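Local coordinates for cytoplasmic protein (Bacillus cereus, PDB 2O3L), which is of unknown function, a cytoplasmic DUF1048-family protein whose crystallised fragment is an all-helical domain with a left-handed superhelix fold, at residues D16-V20 with R58-T64; Q25-W29 with H41-E45. One frame throughout, in Å; residues are numbered along the deposited sequence. Where two conformers were deposited one is given.

Contact 1: D16-V20 with R58-T64. With GOL (glycerol), chain C.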
# COMPACT_ATOMS: atom_id res chain seq x y z
N ASP A 16 -4.67 4.88 11.46
CA ASP A 16 -5.61 4.29 10.51
C ASP A 16 -4.93 4.00 9.16
O ASP A 16 -5.22 2.97 8.55
CB ASP A 16 -6.91 5.09 10.36
CG ASP A 16 -6.72 6.55 9.99
OD1 ASP A 16 -5.60 7.02 9.68
OD2 ASP A 16 -7.76 7.24 10.00
N TYR A 17 -4.02 4.87 8.73
CA TYR A 17 -3.22 4.63 7.54
C TYR A 17 -2.35 3.39 7.72
O TYR A 17 -2.16 2.58 6.80
CB TYR A 17 -2.33 5.84 7.21
CG TYR A 17 -2.95 6.89 6.33
CD1 TYR A 17 -3.76 7.91 6.88
CD2 TYR A 17 -2.72 6.90 4.94
CE1 TYR A 17 -4.34 8.90 6.06
CE2 TYR A 17 -3.30 7.88 4.10
CZ TYR A 17 -4.11 8.86 4.67
OH TYR A 17 -4.66 9.81 3.88
N GLN A 18 -1.79 3.24 8.91
CA GLN A 18 -0.98 2.08 9.22
C GLN A 18 -1.76 0.79 9.12
O GLN A 18 -1.23 -0.18 8.59
CB GLN A 18 -0.35 2.19 10.60
CG GLN A 18 0.65 3.37 10.68
CD GLN A 18 1.33 3.41 12.02
OE1 GLN A 18 1.81 2.40 12.49
NE2 GLN A 18 1.36 4.58 12.65
N PHE A 19 -3.01 0.78 9.61
CA PHE A 19 -3.76 -0.48 9.68
C PHE A 19 -4.15 -0.88 8.27
O PHE A 19 -4.06 -2.06 7.87
CB PHE A 19 -4.99 -0.31 10.57
CG PHE A 19 -5.74 -1.58 10.80
CD1 PHE A 19 -5.21 -2.57 11.61
CD2 PHE A 19 -6.99 -1.78 10.21
CE1 PHE A 19 -5.91 -3.77 11.84
CE2 PHE A 19 -7.69 -2.97 10.41
CZ PHE A 19 -7.15 -3.97 11.25
N VAL A 20 -4.55 0.12 7.49
CA VAL A 20 -4.96 -0.13 6.13
C VAL A 20 -3.78 -0.58 5.25
O VAL A 20 -3.94 -1.48 4.45
CB VAL A 20 -5.66 1.08 5.54
CG1 VAL A 20 -5.91 0.87 4.03
CG2 VAL A 20 -6.99 1.27 6.28
N ARG A 58 -6.12 14.02 4.02
CA ARG A 58 -7.21 13.15 3.64
C ARG A 58 -7.24 11.94 4.55
O ARG A 58 -6.24 11.52 5.10
CB ARG A 58 -7.08 12.65 2.19
CG ARG A 58 -6.97 13.70 1.18
CD ARG A 58 -8.30 14.45 1.02
NE ARG A 58 -9.41 13.62 0.62
CZ ARG A 58 -9.76 13.38 -0.66
NH1 ARG A 58 -9.05 13.87 -1.68
NH2 ARG A 58 -10.80 12.63 -0.92
N GLN A 59 -8.41 11.33 4.61
CA GLN A 59 -8.56 10.10 5.37
C GLN A 59 -8.20 8.90 4.47
O GLN A 59 -8.49 8.90 3.27
CB GLN A 59 -10.01 9.99 5.88
CG GLN A 59 -10.38 11.06 6.95
CD GLN A 59 -9.75 10.80 8.31
OE1 GLN A 59 -9.45 9.67 8.66
NE2 GLN A 59 -9.55 11.86 9.07
N VAL A 60 -7.57 7.87 5.05
CA VAL A 60 -7.10 6.76 4.27
C VAL A 60 -8.18 6.09 3.42
O VAL A 60 -7.94 5.77 2.27
CB VAL A 60 -6.26 5.72 5.09
CG1 VAL A 60 -7.12 4.95 6.07
CG2 VAL A 60 -5.52 4.79 4.11
N LEU A 61 -9.39 5.95 3.95
CA LEU A 61 -10.45 5.29 3.19
C LEU A 61 -11.00 6.08 2.03
O LEU A 61 -11.73 5.52 1.20
CB LEU A 61 -11.58 4.81 4.10
CG LEU A 61 -11.15 3.71 5.11
CD1 LEU A 61 -12.39 3.34 5.96
CD2 LEU A 61 -10.51 2.41 4.51
N ASP A 62 -10.71 7.38 1.99
CA ASP A 62 -10.93 8.19 0.76
C ASP A 62 -10.02 7.66 -0.39
O ASP A 62 -10.36 7.76 -1.57
CB ASP A 62 -10.55 9.69 0.96
CG ASP A 62 -11.48 10.45 1.96
OD1 ASP A 62 -12.36 9.84 2.57
OD2 ASP A 62 -11.30 11.70 2.13
N ILE A 63 -8.83 7.22 -0.02
CA ILE A 63 -7.88 6.73 -0.99
C ILE A 63 -8.28 5.33 -1.47
O ILE A 63 -8.43 5.10 -2.65
CB ILE A 63 -6.44 6.74 -0.41
CG1 ILE A 63 -6.12 8.14 0.12
CG2 ILE A 63 -5.42 6.24 -1.50
CD1 ILE A 63 -4.74 8.30 0.66
N THR A 64 -8.52 4.41 -0.53
CA THR A 64 -8.78 3.03 -0.86
C THR A 64 -10.22 2.69 -1.19
O THR A 64 -10.46 1.70 -1.88
CB THR A 64 -8.32 2.11 0.27
OG1 THR A 64 -9.08 2.38 1.45
CG2 THR A 64 -6.84 2.30 0.57
C1 GOL C . -5.59 11.22 9.76
O1 GOL C . -5.88 9.92 9.25
C2 GOL C . -5.75 12.38 8.76
O2 GOL C . -6.98 12.26 8.09
C3 GOL C . -4.63 12.49 7.73
O3 GOL C . -3.60 13.37 8.17
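The ring of Y17 lies flat against V60: V60 CB stands 3.5 Å from the ring centroid and 3° off the ring normal, a CH-pi contact centred on one face. V60 CG2 extends the overlap to Y17 CD2 at 3.6 Å. At the far edge, Y17 OH gives a short hydrogen bond of 2.6 Å to the backbone R58 O, coming in from above the carbonyl plane, 59° out of it. I63 CD1 lies at the same edge, crossing the tyrosine at about a right angle, 3.8 Å from Y17 CE2. One turn on, V20 and V60 run alongside each other with opposed directions, V20 CG2 3.7 Å from V60 CG1. The other branch, V20 CG1, is anti to the backbone N (chi1 172°) and meets T64 CG2 tip to tip. A glycerol, probably from the crystallisation liquor, lies by the ring edge; its O2 bonds only weakly to R58 O. F50 of helix 36-56 meets the Y17 ring edge-to-face. Short helix 60-64 is thus seated on helix 15-31 by an apolar face, and the hydroxyl, the polar end of a buried ring, is satisfied by a main-chain oxygen just before that helix.

Contact 2: Q25-W29 with H41-E45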
# COMPACT_ATOMS: atom_id res chain seq x y z
N GLN A 25 -0.83 -4.97 2.50
CA GLN A 25 0.39 -5.78 2.45
C GLN A 25 0.05 -7.27 2.63
O GLN A 25 0.50 -8.14 1.85
CB GLN A 25 1.36 -5.29 3.52
CG GLN A 25 2.69 -5.93 3.48
CD GLN A 25 3.65 -5.28 4.44
OE1 GLN A 25 3.28 -5.03 5.59
NE2 GLN A 25 4.88 -4.99 3.98
N ASN A 26 -0.79 -7.56 3.60
CA ASN A 26 -1.18 -8.94 3.81
C ASN A 26 -2.01 -9.47 2.63
O ASN A 26 -1.84 -10.63 2.22
CB ASN A 26 -1.93 -9.10 5.13
CG ASN A 26 -0.97 -9.17 6.31
OD1 ASN A 26 -0.31 -10.20 6.54
ND2 ASN A 26 -0.88 -8.08 7.07
N TYR A 27 -2.90 -8.66 2.11
CA TYR A 27 -3.74 -9.11 1.00
C TYR A 27 -2.82 -9.52 -0.20
O TYR A 27 -2.97 -10.57 -0.81
CB TYR A 27 -4.75 -8.04 0.59
CG TYR A 27 -5.64 -8.51 -0.54
CD1 TYR A 27 -5.20 -8.46 -1.88
CD2 TYR A 27 -6.89 -8.99 -0.29
CE1 TYR A 27 -6.03 -8.88 -2.92
CE2 TYR A 27 -7.74 -9.43 -1.32
CZ TYR A 27 -7.30 -9.38 -2.62
OH TYR A 27 -8.13 -9.83 -3.59
N MSE A 28 -1.83 -8.69 -0.46
CA MSE A 28 -0.92 -8.92 -1.59
C MSE A 28 -0.07 -10.18 -1.39
O MSE A 28 0.11 -10.96 -2.30
CB MSE A 28 -0.04 -7.68 -1.78
CG MSE A 28 -0.88 -6.53 -2.28
SE MSE A 28 0.17 -4.95 -2.68
CE MSE A 28 1.52 -5.76 -3.72
N TRP A 29 0.40 -10.39 -0.17
CA TRP A 29 1.13 -11.61 0.14
C TRP A 29 0.22 -12.86 0.10
O TRP A 29 0.66 -13.96 -0.24
CB TRP A 29 1.71 -11.47 1.53
CG TRP A 29 2.95 -10.61 1.65
CD1 TRP A 29 3.86 -10.35 0.68
CD2 TRP A 29 3.43 -9.99 2.83
NE1 TRP A 29 4.87 -9.56 1.19
CE2 TRP A 29 4.63 -9.34 2.51
CE3 TRP A 29 2.92 -9.88 4.13
CZ2 TRP A 29 5.35 -8.59 3.46
CZ3 TRP A 29 3.64 -9.14 5.07
CH2 TRP A 29 4.85 -8.53 4.73
N HIS A 41 7.72 -3.12 -5.03
CA HIS A 41 7.71 -1.83 -5.74
C HIS A 41 6.31 -1.19 -5.67
O HIS A 41 6.18 -0.01 -5.39
CB HIS A 41 8.24 -1.99 -7.16
CG HIS A 41 9.72 -2.24 -7.19
ND1 HIS A 41 10.33 -3.06 -8.11
CD2 HIS A 41 10.70 -1.78 -6.38
CE1 HIS A 41 11.62 -3.09 -7.87
NE2 HIS A 41 11.87 -2.33 -6.82
N ILE A 42 5.26 -1.99 -5.79
CA ILE A 42 3.90 -1.46 -5.75
C ILE A 42 3.61 -0.94 -4.35
O ILE A 42 2.97 0.09 -4.19
CB ILE A 42 2.84 -2.54 -6.10
CG1 ILE A 42 2.99 -3.03 -7.52
CG2 ILE A 42 1.44 -1.98 -5.95
CD1 ILE A 42 2.39 -4.45 -7.76
N GLN A 43 4.05 -1.66 -3.34
CA GLN A 43 3.87 -1.17 -1.97
C GLN A 43 4.63 0.15 -1.70
O GLN A 43 4.15 1.01 -0.96
CB GLN A 43 4.31 -2.23 -0.97
CG GLN A 43 3.41 -3.42 -1.00
CD GLN A 43 3.93 -4.56 -0.17
OE1 GLN A 43 4.89 -4.41 0.58
NE2 GLN A 43 3.27 -5.71 -0.29
N TYR A 44 5.79 0.30 -2.32
CA TYR A 44 6.53 1.55 -2.15
C TYR A 44 5.77 2.72 -2.82
O TYR A 44 5.69 3.82 -2.25
CB TYR A 44 7.97 1.45 -2.64
CG TYR A 44 8.81 0.34 -1.95
CD1 TYR A 44 8.39 -0.24 -0.73
CD2 TYR A 44 10.00 -0.08 -2.49
CE1 TYR A 44 9.16 -1.24 -0.12
CE2 TYR A 44 10.77 -1.09 -1.90
CZ TYR A 44 10.34 -1.66 -0.71
OH TYR A 44 11.09 -2.66 -0.11
N GLU A 45 5.21 2.46 -4.00
CA GLU A 45 4.39 3.47 -4.65
C GLU A 45 3.21 3.81 -3.76
O GLU A 45 2.83 4.98 -3.63
CB GLU A 45 3.93 3.03 -6.04
CG GLU A 45 5.04 2.90 -7.04
CD GLU A 45 5.67 4.23 -7.48
OE1 GLU A 45 5.27 5.32 -6.99
OE2 GLU A 45 6.55 4.16 -8.35
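Polar contact between helices 15-31 and 36-56 runs through two glutamines, Q25 and Q43, whose side chains cross at about a right angle with amide planes 77° apart. Q25 NE2 donates to Q43 OE1, but the bond is weak: 3.4 Å long, with an N-H...O angle of 143°. Q43 reaches across because its chain is extended beyond CG (chi2 172°), carrying the amide well clear of its own helix. The local axes are 11.5 Å apart and nearly antiparallel, so the gap is spanned by long side chains rather than by close backbones.

Apolar contact comes chiefly from M28, a selenomethionine, which approaches Q43 from the opposite direction. Its SE lies 4.0 Å from Q43 CG, and the bend at its last torsion turns CE toward helix 36-56, where it comes 4.2 Å from I42 CB.

A third group consists of van der Waals contacts between the amide nitrogen of Q43 and carbon: Q43 NE2 lies 3.9 Å from M28 CE and 3.8 Å from Q25 CG. That same CG sits over one face of the W29 indole, offset toward the rim, within helix 15-31.

Neighbouring helices continue the packing: V76 and L75 of helix 68-82 touch M28 and I42, and Y3 of helix 2-11 touches Q25. The interface is therefore held mainly by van der Waals contact. One weak amide-amide hydrogen bond serves only the oxygen of a buried glutamine, while Q43 NE2 is buried without a hydrogen-bonding partner in the model.

How the contacts relate
Helix 15-31 is common to both contacts: D16-V20, near its start, receives the short helix 60-64, and Q25-W29, farther along, faces helix 36-56. The centres lie about 15 Å apart and the nearest atoms about 5 Å, so the two do not touch. In sequence, both segments of contact 2 fall between those of contact 1, and helix 36-56 leads on to helix 60-64. Contact 2 is the more central, about 5 Å from the chain centre against about 10 Å for contact 1, which is partly exposed and holds the glycerol. Helix 68-82 touches side chains of both, through V68 and F71 at contact 1 and L75 and V76 at contact 2.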